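Local coordinates for glutamate racemase (Bacillus anthracis, PDB 2DWU), which belongs to the Asp/Glu/hydantoin racemase family of alpha/beta proteins and is seen here with D-glutamic acid in its pocket and a potassium ion bound, at residues G11-G16 and S56-M61; I38-R43 and V265-K270; L73-N78 and A83-L88; G18-A23 and H237-T242. All coordinates share one frame; numbering follows the deposited sequence.

Contact 1: G11-G16 and S56-M61. With DGL (D-glutamic acid), chain H.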
loop_
_atom_site.group_PDB
_atom_site.type_symbol
_atom_site.label_atom_id
_atom_site.label_comp_id
_atom_site.label_asym_id
_atom_site.label_seq_id
_atom_site.Cartn_x
_atom_site.Cartn_y
_atom_site.Cartn_z
ATOM N N GLY B 11 7.355 11.010 -14.524
ATOM C CA GLY B 11 8.394 10.459 -15.391
ATOM C C GLY B 11 8.583 8.999 -14.997
ATOM O O GLY B 11 8.555 8.694 -13.809
ATOM N N VAL B 12 8.720 8.106 -15.975
ATOM C CA VAL B 12 8.940 6.672 -15.681
ATOM C C VAL B 12 10.130 6.219 -16.518
ATOM O O VAL B 12 10.151 6.438 -17.737
ATOM C CB VAL B 12 7.694 5.809 -16.056
ATOM C CG1 VAL B 12 7.950 4.333 -15.696
ATOM C CG2 VAL B 12 6.446 6.311 -15.317
ATOM N N LEU B 13 11.140 5.620 -15.883
ATOM C CA LEU B 13 12.279 5.137 -16.661
ATOM C C LEU B 13 12.490 3.641 -16.421
ATOM O O LEU B 13 12.177 3.100 -15.347
ATOM C CB LEU B 13 13.553 5.955 -16.365
ATOM C CG LEU B 13 14.152 5.969 -14.958
ATOM C CD1 LEU B 13 14.943 4.651 -14.680
ATOM C CD2 LEU B 13 15.125 7.166 -14.850
ATOM N N ASP B 14 12.991 2.980 -17.454
ATOM C CA ASP B 14 13.208 1.544 -17.400
ATOM C C ASP B 14 14.295 1.200 -18.396
ATOM O O ASP B 14 14.647 2.010 -19.239
ATOM C CB ASP B 14 11.908 0.822 -17.787
ATOM C CG ASP B 14 12.068 -0.695 -17.745
ATOM O OD1 ASP B 14 12.504 -1.211 -16.690
ATOM O OD2 ASP B 14 11.788 -1.379 -18.753
ATOM N N SER B 15 14.822 -0.010 -18.302
ATOM C CA SER B 15 15.828 -0.438 -19.245
ATOM C C SER B 15 15.236 -0.763 -20.621
ATOM O O SER B 15 15.992 -0.862 -21.586
ATOM C CB SER B 15 16.545 -1.674 -18.701
ATOM O OG SER B 15 15.677 -2.804 -18.662
ATOM N N GLY B 16 13.909 -0.925 -20.723
ATOM C CA GLY B 16 13.301 -1.266 -22.001
ATOM C C GLY B 16 11.788 -1.299 -22.004
ATOM O O GLY B 16 11.150 -0.290 -21.687
ATOM N N SER B 56 25.182 5.360 -14.796
ATOM C CA SER B 56 25.402 6.367 -15.836
ATOM C C SER B 56 24.252 6.377 -16.839
ATOM O O SER B 56 23.803 7.446 -17.251
ATOM C CB SER B 56 26.740 6.141 -16.557
ATOM O OG SER B 56 26.728 4.985 -17.371
ATOM N N PHE B 57 23.770 5.197 -17.229
ATOM C CA PHE B 57 22.647 5.120 -18.169
ATOM C C PHE B 57 21.355 5.702 -17.585
ATOM O O PHE B 57 20.550 6.310 -18.307
ATOM C CB PHE B 57 22.340 3.668 -18.571
ATOM C CG PHE B 57 23.463 2.962 -19.277
ATOM C CD1 PHE B 57 24.559 3.655 -19.781
ATOM C CD2 PHE B 57 23.378 1.587 -19.493
ATOM C CE1 PHE B 57 25.560 2.985 -20.500
ATOM C CE2 PHE B 57 24.375 0.908 -20.214
ATOM C CZ PHE B 57 25.463 1.621 -20.714
ATOM N N VAL B 58 21.117 5.449 -16.302
ATOM C CA VAL B 58 19.915 5.952 -15.653
ATOM C C VAL B 58 19.974 7.477 -15.594
ATOM O O VAL B 58 18.977 8.153 -15.857
ATOM C CB VAL B 58 19.775 5.360 -14.241
ATOM C CG1 VAL B 58 18.692 6.113 -13.450
ATOM C CG2 VAL B 58 19.410 3.852 -14.356
ATOM N N PHE B 59 21.137 8.024 -15.267
ATOM C CA PHE B 59 21.226 9.476 -15.231
ATOM C C PHE B 59 21.039 10.101 -16.608
ATOM O O PHE B 59 20.566 11.238 -16.710
ATOM C CB PHE B 59 22.526 9.925 -14.565
ATOM C CG PHE B 59 22.396 10.061 -13.071
ATOM C CD1 PHE B 59 22.802 9.031 -12.220
ATOM C CD2 PHE B 59 21.778 11.180 -12.516
ATOM C CE1 PHE B 59 22.591 9.107 -10.846
ATOM C CE2 PHE B 59 21.559 11.269 -11.141
ATOM C CZ PHE B 59 21.965 10.228 -10.299
ATOM N N GLU B 60 21.407 9.384 -17.667
ATOM C CA GLU B 60 21.183 9.873 -19.028
ATOM C C GLU B 60 19.664 9.898 -19.287
ATOM O O GLU B 60 19.157 10.812 -19.918
ATOM C CB GLU B 60 21.859 8.967 -20.066
ATOM C CG GLU B 60 23.367 8.966 -19.975
ATOM C CD GLU B 60 24.033 8.304 -21.162
ATOM O OE1 GLU B 60 23.353 7.567 -21.921
ATOM O OE2 GLU B 60 25.258 8.517 -21.341
ATOM N N MET B 61 18.932 8.900 -18.800
ATOM C CA MET B 61 17.484 8.906 -18.996
ATOM C C MET B 61 16.843 10.023 -18.179
ATOM O O MET B 61 15.859 10.620 -18.610
ATOM C CB MET B 61 16.847 7.552 -18.608
ATOM C CG MET B 61 17.087 6.463 -19.637
ATOM S SD MET B 61 16.161 4.963 -19.346
ATOM C CE MET B 61 17.166 4.148 -18.060
HETATM N N DGL H . 13.805 -4.150 -16.243
HETATM C CA DGL H . 14.798 -5.102 -15.654
HETATM C C DGL H . 14.515 -5.307 -14.207
HETATM O O DGL H . 15.343 -5.786 -13.442
HETATM C CB DGL H . 14.738 -6.455 -16.398
HETATM C CG DGL H . 15.495 -6.287 -17.736
HETATM C CD DGL H . 16.927 -5.954 -17.636
HETATM O OE1 DGL H . 17.789 -6.747 -17.253
HETATM O OE2 DGL H . 17.252 -4.727 -17.970
HETATM O OXT DGL H . 13.339 -4.943 -13.776
#
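Met61 and Leu13 carry most of the meeting between helix 56-61 and strand 11-14, with Val58 one turn earlier on the helix. The closest approach is that of Met61 SD to the backbone oxygen Asp14 O, at 3.3 Å. The methionine chain bends at its third torsion (chi3 -80°), which turns CE toward Leu13, 4.1 Å from Leu13 CD1. The other branch of the leucine, CD2, rests 4.0 Å from Val58 CG1, these two side chains crossing at about a right angle. No hydrogen bond joins the segments; what meets is buried and mostly apolar. Outward from it, Leu13 also leans on Val62, Leu65 and Ile38.

Asp14 points away from the helix. Its OD2 accepts from Gly16 N at 2.9 Å, met from above the carboxylate plane, in an Asx turn, and takes a further bond from Gly19 N; its OD1 receives a weak bond from the D-glutamic acid amino nitrogen. Ser15 OG donates to the ligand atom OE2 at 2.6 Å and accepts a weak bond from the same amino group. With axes 9.1 Å apart and inclined at 150°, the pairing is that of an alpha/beta fold: a helix packed, nearly antiparallel, on a strand of a parallel sheet, the C-terminal end of that strand opening into the ligand pocket.

Contact 2: I38-R43 and V265-K270; sequences IGDNER and VDLPVK. With K (potassium ion), chain G.
Leu267 reaches across to Arg43 and Asp40, and its side chain can be followed outward. CB lies 4.1 Å from Arg43 NH2. CG stands anti to the carbonyl carbon (chi1 -60°), an orientation that carries CD1 on to the same arginine nitrogen, 3.8 Å from Arg43 NH2. That methyl also comes within 4.2 Å of Asp40 OD1, meeting the guanidinium obliquely.

The group it leans on is firmly oriented. Arg43 takes Asp40 OD2 side-on with two nitrogens, both bonds lying in the guanidinium plane: NE at 2.8 Å uses the syn lone pair of OD2 and is fairly straight (160°), whereas NH2 comes from above the carboxylate plane and is more bent (136°). Tyr46 OH adds a further bond to OD2, and Glu60 a salt bridge to NH2, so the arginine lies between two acids, an arrangement likely to favour its positive charge. Ile38 CD1 also faces Val265 CG1, but Ile38 is modelled in two conformers and the tightness of that pair is doubtful.

The same loop also binds potassium. Val265 O coordinates it at 3.0 Å and Asp266 OD2 at 2.8 Å; two waters share the ion, one held by Leu267 N and one donating to Glu42 OE2. Thr242 O completes this metal site, formed by loops just past the C-terminal ends of neighbouring strands 238-241 and 262-264.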
loop_
_atom_site.group_PDB
_atom_site.type_symbol
_atom_site.label_atom_id
_atom_site.label_comp_id
_atom_site.label_asym_id
_atom_site.label_seq_id
_atom_site.Cartn_x
_atom_site.Cartn_y
_atom_site.Cartn_z
ATOM N N ILE B 38 10.344 6.417 -20.578
ATOM C CA ILE B 38 11.522 6.211 -21.416
ATOM C C ILE B 38 12.078 4.812 -21.128
ATOM O O ILE B 38 12.292 4.454 -19.955
ATOM C CB ILE B 38 12.648 7.283 -21.157
ATOM C CG1 ILE B 38 13.944 6.854 -21.869
ATOM C CG2 ILE B 38 12.912 7.473 -19.665
ATOM C CD1 ILE B 38 13.816 6.759 -23.389
ATOM N N GLY B 39 12.259 4.023 -22.189
ATOM C CA GLY B 39 12.824 2.680 -22.051
ATOM C C GLY B 39 14.104 2.651 -22.859
ATOM O O GLY B 39 14.099 3.014 -24.052
ATOM N N ASP B 40 15.210 2.237 -22.235
ATOM C CA ASP B 40 16.515 2.222 -22.921
ATOM C C ASP B 40 16.761 0.899 -23.641
ATOM O O ASP B 40 17.793 0.244 -23.433
ATOM C CB ASP B 40 17.611 2.481 -21.886
ATOM C CG ASP B 40 18.984 2.802 -22.502
ATOM O OD1 ASP B 40 19.052 3.086 -23.714
ATOM O OD2 ASP B 40 19.989 2.784 -21.738
ATOM N N ASN B 41 15.844 0.523 -24.529
ATOM C CA ASN B 41 15.971 -0.755 -25.205
ATOM C C ASN B 41 17.299 -1.008 -25.910
ATOM O O ASN B 41 17.756 -2.157 -25.987
ATOM C CB ASN B 41 14.831 -0.937 -26.201
ATOM C CG ASN B 41 13.492 -0.976 -25.521
ATOM O OD1 ASN B 41 12.940 0.063 -25.149
ATOM N ND2 ASN B 41 12.965 -2.177 -25.330
ATOM N N GLU B 42 17.913 0.040 -26.431
ATOM C CA GLU B 42 19.194 -0.152 -27.115
ATOM C C GLU B 42 20.284 -0.732 -26.202
ATOM O O GLU B 42 21.215 -1.399 -26.683
ATOM C CB GLU B 42 19.668 1.172 -27.711
ATOM C CG GLU B 42 20.947 1.036 -28.540
ATOM C CD GLU B 42 21.164 2.222 -29.472
ATOM O OE1 GLU B 42 20.708 2.155 -30.640
ATOM O OE2 GLU B 42 21.774 3.224 -29.031
ATOM N N ARG B 43 20.173 -0.517 -24.891
ATOM C CA ARG B 43 21.172 -1.022 -23.959
ATOM C C ARG B 43 20.632 -2.060 -22.959
ATOM O O ARG B 43 21.287 -2.400 -21.977
ATOM C CB ARG B 43 21.842 0.139 -23.234
ATOM C CG ARG B 43 22.555 1.087 -24.238
ATOM C CD ARG B 43 23.359 2.194 -23.554
ATOM N NE ARG B 43 22.492 3.129 -22.832
ATOM C CZ ARG B 43 22.812 4.389 -22.552
ATOM N NH1 ARG B 43 23.980 4.891 -22.936
ATOM N NH2 ARG B 43 21.957 5.155 -21.878
ATOM N N VAL B 265 14.384 8.138 -29.341
ATOM C CA VAL B 265 15.182 9.105 -28.614
ATOM C C VAL B 265 16.616 8.612 -28.616
ATOM O O VAL B 265 16.846 7.404 -28.636
ATOM C CB VAL B 265 14.709 9.243 -27.142
ATOM C CG1 VAL B 265 14.514 7.867 -26.525
ATOM C CG2 VAL B 265 15.736 10.015 -26.327
ATOM N N ASP B 266 17.565 9.546 -28.627
ATOM C CA ASP B 266 18.985 9.220 -28.576
ATOM C C ASP B 266 19.556 9.690 -27.251
ATOM O O ASP B 266 19.345 10.841 -26.850
ATOM C CB ASP B 266 19.774 9.930 -29.688
ATOM C CG ASP B 266 19.641 9.262 -31.030
ATOM O OD1 ASP B 266 20.155 9.817 -32.023
ATOM O OD2 ASP B 266 19.036 8.182 -31.117
ATOM N N LEU B 267 20.286 8.813 -26.575
ATOM C CA LEU B 267 20.931 9.183 -25.321
ATOM C C LEU B 267 22.421 9.072 -25.591
ATOM O O LEU B 267 22.842 8.204 -26.351
ATOM C CB LEU B 267 20.541 8.226 -24.191
ATOM C CG LEU B 267 19.045 8.167 -23.879
ATOM C CD1 LEU B 267 18.804 7.127 -22.786
ATOM C CD2 LEU B 267 18.542 9.539 -23.453
ATOM N N PRO B 268 23.235 9.970 -25.010
ATOM C CA PRO B 268 22.856 11.077 -24.129
ATOM C C PRO B 268 22.202 12.205 -24.918
ATOM O O PRO B 268 22.480 12.385 -26.107
ATOM C CB PRO B 268 24.190 11.491 -23.502
ATOM C CG PRO B 268 25.174 11.181 -24.584
ATOM C CD PRO B 268 24.704 9.840 -25.085
ATOM N N VAL B 269 21.334 12.958 -24.249
ATOM C CA VAL B 269 20.619 14.071 -24.867
ATOM C C VAL B 269 21.548 15.171 -25.365
ATOM O O VAL B 269 22.601 15.418 -24.779
ATOM C CB VAL B 269 19.609 14.708 -23.875
ATOM C CG1 VAL B 269 19.002 15.969 -24.474
ATOM C CG2 VAL B 269 18.509 13.707 -23.549
ATOM N N LYS B 270 21.120 15.824 -26.446
ATOM C CA LYS B 270 21.834 16.924 -27.098
ATOM C C LYS B 270 23.301 16.641 -27.364
ATOM O O LYS B 270 23.766 15.532 -27.018
ATOM C CB LYS B 270 21.694 18.217 -26.285
ATOM C CG LYS B 270 22.292 18.164 -24.887
ATOM C CD LYS B 270 21.989 19.425 -24.091
ATOM C CE LYS B 270 20.489 19.606 -23.855
ATOM N NZ LYS B 270 19.716 19.824 -25.115
HETATM K K K G . 18.872 5.637 -29.890
HETATM O O HOH W 1 22.115 5.786 -29.532
HETATM O O HOH W 2 20.410 6.161 -27.430
#

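Contact 3: L73-N78 and A83-L88; sequences LVVACN and ATLAAL. With DGL (D-glutamic acid), chain H.
Strand 73-75, bearing Val75, and helix 83-88, bearing Leu88, run nearly antiparallel, their axes inclined at 158° and approaching to 10.2 Å, with no hydrogen bond between them. Branched apolar side chains meet between them. Val75 CG2, the branch beside its own backbone N, comes 3.6 Å from Leu88 CD1, and the two side chains cross at a slant. The same leucine methyl also meets Leu73 CD2, at 4.3 Å, so a single helix residue spans two that project from one side of the strand. Leu85 CD1 adds a looser touch on Val75 CG2. Phe59 and Val62 of helix 51-65 also touch Leu88.

Where the strand ends, the chain turns to the ligand. Cys77, at the N-cap position, places SG 3.3 Å from the D-glutamic acid atom N. Asn78 offers two donors to one carboxylate oxygen: its backbone N lies 3.1 Å from OXT, and its ND2 is bonded to OXT along a nearly straight line (165°). Bonded also at OD1, to Ser211 OG, the amide is probably fixed in rotation. This is the first half of a beta-alpha-beta unit, in which the start of the helix, probably helped by its dipole, receives the ligand carboxylate.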
loop_
_atom_site.group_PDB
_atom_site.type_symbol
_atom_site.label_atom_id
_atom_site.label_comp_id
_atom_site.label_asym_id
_atom_site.label_seq_id
_atom_site.Cartn_x
_atom_site.Cartn_y
_atom_site.Cartn_z
ATOM N N LEU B 73 9.332 11.037 -10.196
ATOM C CA LEU B 73 10.055 10.108 -11.047
ATOM C C LEU B 73 9.874 8.695 -10.495
ATOM O O LEU B 73 10.043 8.467 -9.296
ATOM C CB LEU B 73 11.561 10.449 -11.052
ATOM C CG LEU B 73 12.436 9.409 -11.780
ATOM C CD1 LEU B 73 12.053 9.331 -13.272
ATOM C CD2 LEU B 73 13.894 9.807 -11.605
ATOM N N VAL B 74 9.519 7.760 -11.373
ATOM C CA VAL B 74 9.401 6.345 -10.976
ATOM C C VAL B 74 10.501 5.569 -11.711
ATOM O O VAL B 74 10.628 5.642 -12.949
ATOM C CB VAL B 74 8.040 5.749 -11.371
ATOM C CG1 VAL B 74 8.018 4.226 -11.079
ATOM C CG2 VAL B 74 6.927 6.446 -10.575
ATOM N N VAL B 75 11.312 4.850 -10.934
ATOM C CA VAL B 75 12.367 3.998 -11.494
ATOM C C VAL B 75 11.650 2.660 -11.547
ATOM O O VAL B 75 11.529 1.942 -10.568
ATOM C CB VAL B 75 13.602 3.920 -10.562
ATOM C CG1 VAL B 75 14.681 3.002 -11.194
ATOM C CG2 VAL B 75 14.170 5.296 -10.395
ATOM N N ALA B 76 11.129 2.365 -12.723
ATOM C CA ALA B 76 10.351 1.154 -12.919
ATOM C C ALA B 76 11.174 -0.131 -12.976
ATOM O O ALA B 76 10.644 -1.239 -12.753
ATOM C CB ALA B 76 9.524 1.303 -14.209
ATOM N N CYS B 77 12.448 0.017 -13.299
ATOM C CA CYS B 77 13.370 -1.114 -13.439
ATOM C C CYS B 77 13.974 -1.485 -12.084
ATOM O O CYS B 77 14.578 -0.638 -11.444
ATOM C CB CYS B 77 14.482 -0.695 -14.406
ATOM S SG CYS B 77 15.752 -1.929 -14.685
ATOM N N ASN B 78 13.803 -2.744 -11.662
ATOM C CA ASN B 78 14.350 -3.167 -10.376
ATOM C C ASN B 78 15.876 -3.111 -10.386
ATOM O O ASN B 78 16.478 -2.770 -9.367
ATOM C CB ASN B 78 13.875 -4.598 -10.028
ATOM C CG ASN B 78 12.356 -4.686 -9.886
ATOM O OD1 ASN B 78 11.791 -4.802 -8.752
ATOM N ND2 ASN B 78 11.677 -4.664 -10.998
ATOM N N ALA B 83 20.694 -0.162 -8.396
ATOM C CA ALA B 83 21.944 0.523 -8.614
ATOM C C ALA B 83 21.966 2.026 -8.375
ATOM O O ALA B 83 22.988 2.579 -7.958
ATOM C CB ALA B 83 22.389 0.269 -10.057
ATOM N N THR B 84 20.836 2.697 -8.549
ATOM C CA THR B 84 20.878 4.154 -8.440
ATOM C C THR B 84 19.817 4.893 -7.643
ATOM O O THR B 84 19.868 6.122 -7.551
ATOM C CB THR B 84 20.897 4.770 -9.856
ATOM O OG1 THR B 84 20.894 6.201 -9.769
ATOM C CG2 THR B 84 19.677 4.339 -10.625
ATOM N N LEU B 85 18.860 4.184 -7.058
ATOM C CA LEU B 85 17.814 4.888 -6.318
ATOM C C LEU B 85 18.336 5.911 -5.303
ATOM O O LEU B 85 17.861 7.050 -5.282
ATOM C CB LEU B 85 16.862 3.911 -5.618
ATOM C CG LEU B 85 15.657 4.613 -4.951
ATOM C CD1 LEU B 85 14.765 5.308 -5.957
ATOM C CD2 LEU B 85 14.855 3.554 -4.187
ATOM N N ALA B 86 19.309 5.520 -4.493
ATOM C CA ALA B 86 19.848 6.441 -3.491
ATOM C C ALA B 86 20.456 7.670 -4.148
ATOM O O ALA B 86 20.252 8.799 -3.684
ATOM C CB ALA B 86 20.902 5.736 -2.630
ATOM N N ALA B 87 21.192 7.452 -5.229
ATOM C CA ALA B 87 21.838 8.559 -5.933
ATOM C C ALA B 87 20.811 9.533 -6.500
ATOM O O ALA B 87 20.996 10.758 -6.451
ATOM C CB ALA B 87 22.710 8.021 -7.039
ATOM N N LEU B 88 19.727 8.988 -7.040
ATOM C CA LEU B 88 18.671 9.812 -7.613
ATOM C C LEU B 88 17.909 10.607 -6.558
ATOM O O LEU B 88 17.616 11.785 -6.756
ATOM C CB LEU B 88 17.679 8.944 -8.397
ATOM C CG LEU B 88 18.170 8.363 -9.722
ATOM C CD1 LEU B 88 17.133 7.383 -10.261
ATOM C CD2 LEU B 88 18.423 9.478 -10.710
HETATM N N DGL H . 13.805 -4.150 -16.243
HETATM C CA DGL H . 14.798 -5.102 -15.654
HETATM C C DGL H . 14.515 -5.307 -14.207
HETATM O O DGL H . 15.343 -5.786 -13.442
HETATM C CB DGL H . 14.738 -6.455 -16.398
HETATM C CG DGL H . 15.495 -6.287 -17.736
HETATM C CD DGL H . 16.927 -5.954 -17.636
HETATM O OE1 DGL H . 17.789 -6.747 -17.253
HETATM O OE2 DGL H . 17.252 -4.727 -17.970
HETATM O OXT DGL H . 13.339 -4.943 -13.776
#

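Contact 4: G18-A23 and H237-T242; sequences GGLTVA and HRFFTT. With K (potassium ion), chain G.
The ring of Phe239 turns its CE1 corner to helix 20-23: Ala23 CB lies at the edge, near the ring plane and 4.2 Å from CE1, while Leu20 CD2 approaches obliquely, 3.5 Å from Phe239 CE1. This is the packing of an alpha/beta fold, with the first turn or so of helix 20-29 resting on strand 238-241 of the parallel sheet. A second flat group belongs to the strand itself. The guanidinium of Arg238 has Phe240 CZ over one face, 3.5 Å above its plane and offset toward the rim, and a salt bridge to Asp263 anchors its NH2.

Residues alternate along the strand. Phe239 sends its ring to the helix, whereas Phe240 packs on Cys36 and Ile38 of the neighbouring strand. Leu20 carries CG anti to the carbonyl carbon (chi1 -69°); CD1 continues the chain outward, and it is the other branch, CD2, that meets the ring. Phe248 and Ala252 of helix 245-256 touch the same leucine.

Backbone bonds run through this region: Thr21 N donates to Gly18 O at 3.0 Å, and Ala23 N to Gly19 O at 2.9 Å. Beyond the far end of the strand, Thr242 OG1 is bonded to Asp40 OD1 and to Glu42 N. The backbone of that threonine does a separate job, since Thr242 O coordinates the potassium ion at 2.9 Å.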
loop_
_atom_site.group_PDB
_atom_site.type_symbol
_atom_site.label_atom_id
_atom_site.label_comp_id
_atom_site.label_asym_id
_atom_site.label_seq_id
_atom_site.Cartn_x
_atom_site.Cartn_y
_atom_site.Cartn_z
ATOM N N GLY B 18 10.000 -3.866 -20.341
ATOM C CA GLY B 18 9.499 -4.457 -19.102
ATOM C C GLY B 18 8.710 -3.505 -18.227
ATOM O O GLY B 18 7.681 -3.879 -17.636
ATOM N N GLY B 19 9.236 -2.282 -18.118
ATOM C CA GLY B 19 8.613 -1.241 -17.321
ATOM C C GLY B 19 7.161 -0.956 -17.680
ATOM O O GLY B 19 6.489 -0.204 -16.953
ATOM N N LEU B 20 6.668 -1.499 -18.805
ATOM C CA LEU B 20 5.268 -1.286 -19.149
ATOM C C LEU B 20 4.364 -1.939 -18.104
ATOM O O LEU B 20 3.207 -1.559 -17.963
ATOM C CB LEU B 20 4.918 -1.843 -20.539
ATOM C CG LEU B 20 5.522 -1.115 -21.742
ATOM C CD1 LEU B 20 4.975 -1.802 -23.029
ATOM C CD2 LEU B 20 5.131 0.384 -21.731
ATOM N N THR B 21 4.870 -2.926 -17.365
ATOM C CA THR B 21 4.031 -3.513 -16.314
ATOM C C THR B 21 3.766 -2.457 -15.241
ATOM O O THR B 21 2.641 -2.362 -14.703
ATOM C CB THR B 21 4.683 -4.786 -15.672
ATOM O OG1 THR B 21 5.987 -4.481 -15.165
ATOM C CG2 THR B 21 4.842 -5.859 -16.716
ATOM N N VAL B 22 4.790 -1.649 -14.936
ATOM C CA VAL B 22 4.676 -0.588 -13.950
ATOM C C VAL B 22 3.800 0.548 -14.503
ATOM O O VAL B 22 2.922 1.068 -13.834
ATOM C CB VAL B 22 6.066 -0.043 -13.573
ATOM C CG1 VAL B 22 5.941 1.077 -12.553
ATOM C CG2 VAL B 22 6.911 -1.160 -12.995
ATOM N N ALA B 23 4.047 0.924 -15.745
ATOM C CA ALA B 23 3.249 1.970 -16.351
ATOM C C ALA B 23 1.770 1.604 -16.355
ATOM O O ALA B 23 0.926 2.452 -16.055
ATOM C CB ALA B 23 3.723 2.200 -17.770
ATOM N N HIS B 237 -0.694 9.701 -22.487
ATOM C CA HIS B 237 0.639 9.248 -22.093
ATOM C C HIS B 237 1.570 9.205 -23.287
ATOM O O HIS B 237 1.102 8.978 -24.420
ATOM C CB HIS B 237 0.498 7.846 -21.505
ATOM C CG HIS B 237 -0.574 7.778 -20.480
ATOM N ND1 HIS B 237 -0.539 8.545 -19.338
ATOM C CD2 HIS B 237 -1.772 7.155 -20.485
ATOM C CE1 HIS B 237 -1.674 8.399 -18.684
ATOM N NE2 HIS B 237 -2.443 7.560 -19.358
ATOM N N ARG B 238 2.861 9.403 -23.035
ATOM C CA ARG B 238 3.865 9.376 -24.097
ATOM C C ARG B 238 4.933 8.358 -23.741
ATOM O O ARG B 238 5.397 8.309 -22.579
ATOM C CB ARG B 238 4.550 10.740 -24.249
ATOM C CG ARG B 238 3.657 11.893 -24.687
ATOM C CD ARG B 238 3.251 11.776 -26.140
ATOM N NE ARG B 238 4.381 11.756 -27.085
ATOM C CZ ARG B 238 5.124 12.803 -27.442
ATOM N NH1 ARG B 238 4.890 14.016 -26.939
ATOM N NH2 ARG B 238 6.100 12.640 -28.332
ATOM N N PHE B 239 5.349 7.581 -24.738
ATOM C CA PHE B 239 6.392 6.575 -24.519
ATOM C C PHE B 239 7.552 6.836 -25.474
ATOM O O PHE B 239 7.346 7.220 -26.638
ATOM C CB PHE B 239 5.828 5.174 -24.744
ATOM C CG PHE B 239 4.768 4.797 -23.755
ATOM C CD1 PHE B 239 5.092 4.026 -22.638
ATOM C CD2 PHE B 239 3.459 5.237 -23.921
ATOM C CE1 PHE B 239 4.118 3.697 -21.695
ATOM C CE2 PHE B 239 2.467 4.916 -22.978
ATOM C CZ PHE B 239 2.808 4.137 -21.855
ATOM N N PHE B 240 8.768 6.656 -24.975
ATOM C CA PHE B 240 9.974 6.882 -25.756
ATOM C C PHE B 240 10.911 5.690 -25.607
ATOM O O PHE B 240 10.971 5.073 -24.539
ATOM C CB PHE B 240 10.670 8.146 -25.255
ATOM C CG PHE B 240 9.851 9.392 -25.410
ATOM C CD1 PHE B 240 9.828 10.075 -26.626
ATOM C CD2 PHE B 240 9.096 9.876 -24.350
ATOM C CE1 PHE B 240 9.057 11.229 -26.783
ATOM C CE2 PHE B 240 8.315 11.032 -24.499
ATOM C CZ PHE B 240 8.302 11.706 -25.727
ATOM N N THR B 241 11.644 5.369 -26.669
ATOM C CA THR B 241 12.573 4.237 -26.613
ATOM C C THR B 241 13.849 4.556 -27.361
ATOM O O THR B 241 13.855 5.357 -28.311
ATOM C CB THR B 241 11.961 2.974 -27.233
ATOM O OG1 THR B 241 12.917 1.904 -27.168
ATOM C CG2 THR B 241 11.613 3.207 -28.704
ATOM N N THR B 242 14.945 3.950 -26.917
ATOM C CA THR B 242 16.217 4.171 -27.589
ATOM C C THR B 242 16.429 3.085 -28.637
ATOM O O THR B 242 17.377 3.158 -29.426
ATOM C CB THR B 242 17.405 4.127 -26.629
ATOM O OG1 THR B 242 17.368 2.897 -25.890
ATOM C CG2 THR B 242 17.399 5.346 -25.684
HETATM K K K G . 18.872 5.637 -29.890
HETATM O O HOH W 2 20.410 6.161 -27.430
HETATM O O HOH W 1 22.115 5.786 -29.532
#

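In the fold
All four contacts reach one six-stranded parallel sheet. Contacts 1 and 3 rest on neighbouring strands, their centres 8 Å apart, and both bind D-glutamic acid at the strand ends. Contact 2 also lies 8 Å from contact 1, centre to centre, and is tied to it by a 2.8 Å salt bridge from Glu60 OE1 to Arg43 NH2. Contacts 2 and 4, their centres 12 Å apart, share the potassium ion with its two waters. Contact 4 is joined to the pocket through Asp14 OD2, 2.8 Å from Gly19 N. Contacts 2 and 3 do not touch, their nearest atoms being about 7 Å apart.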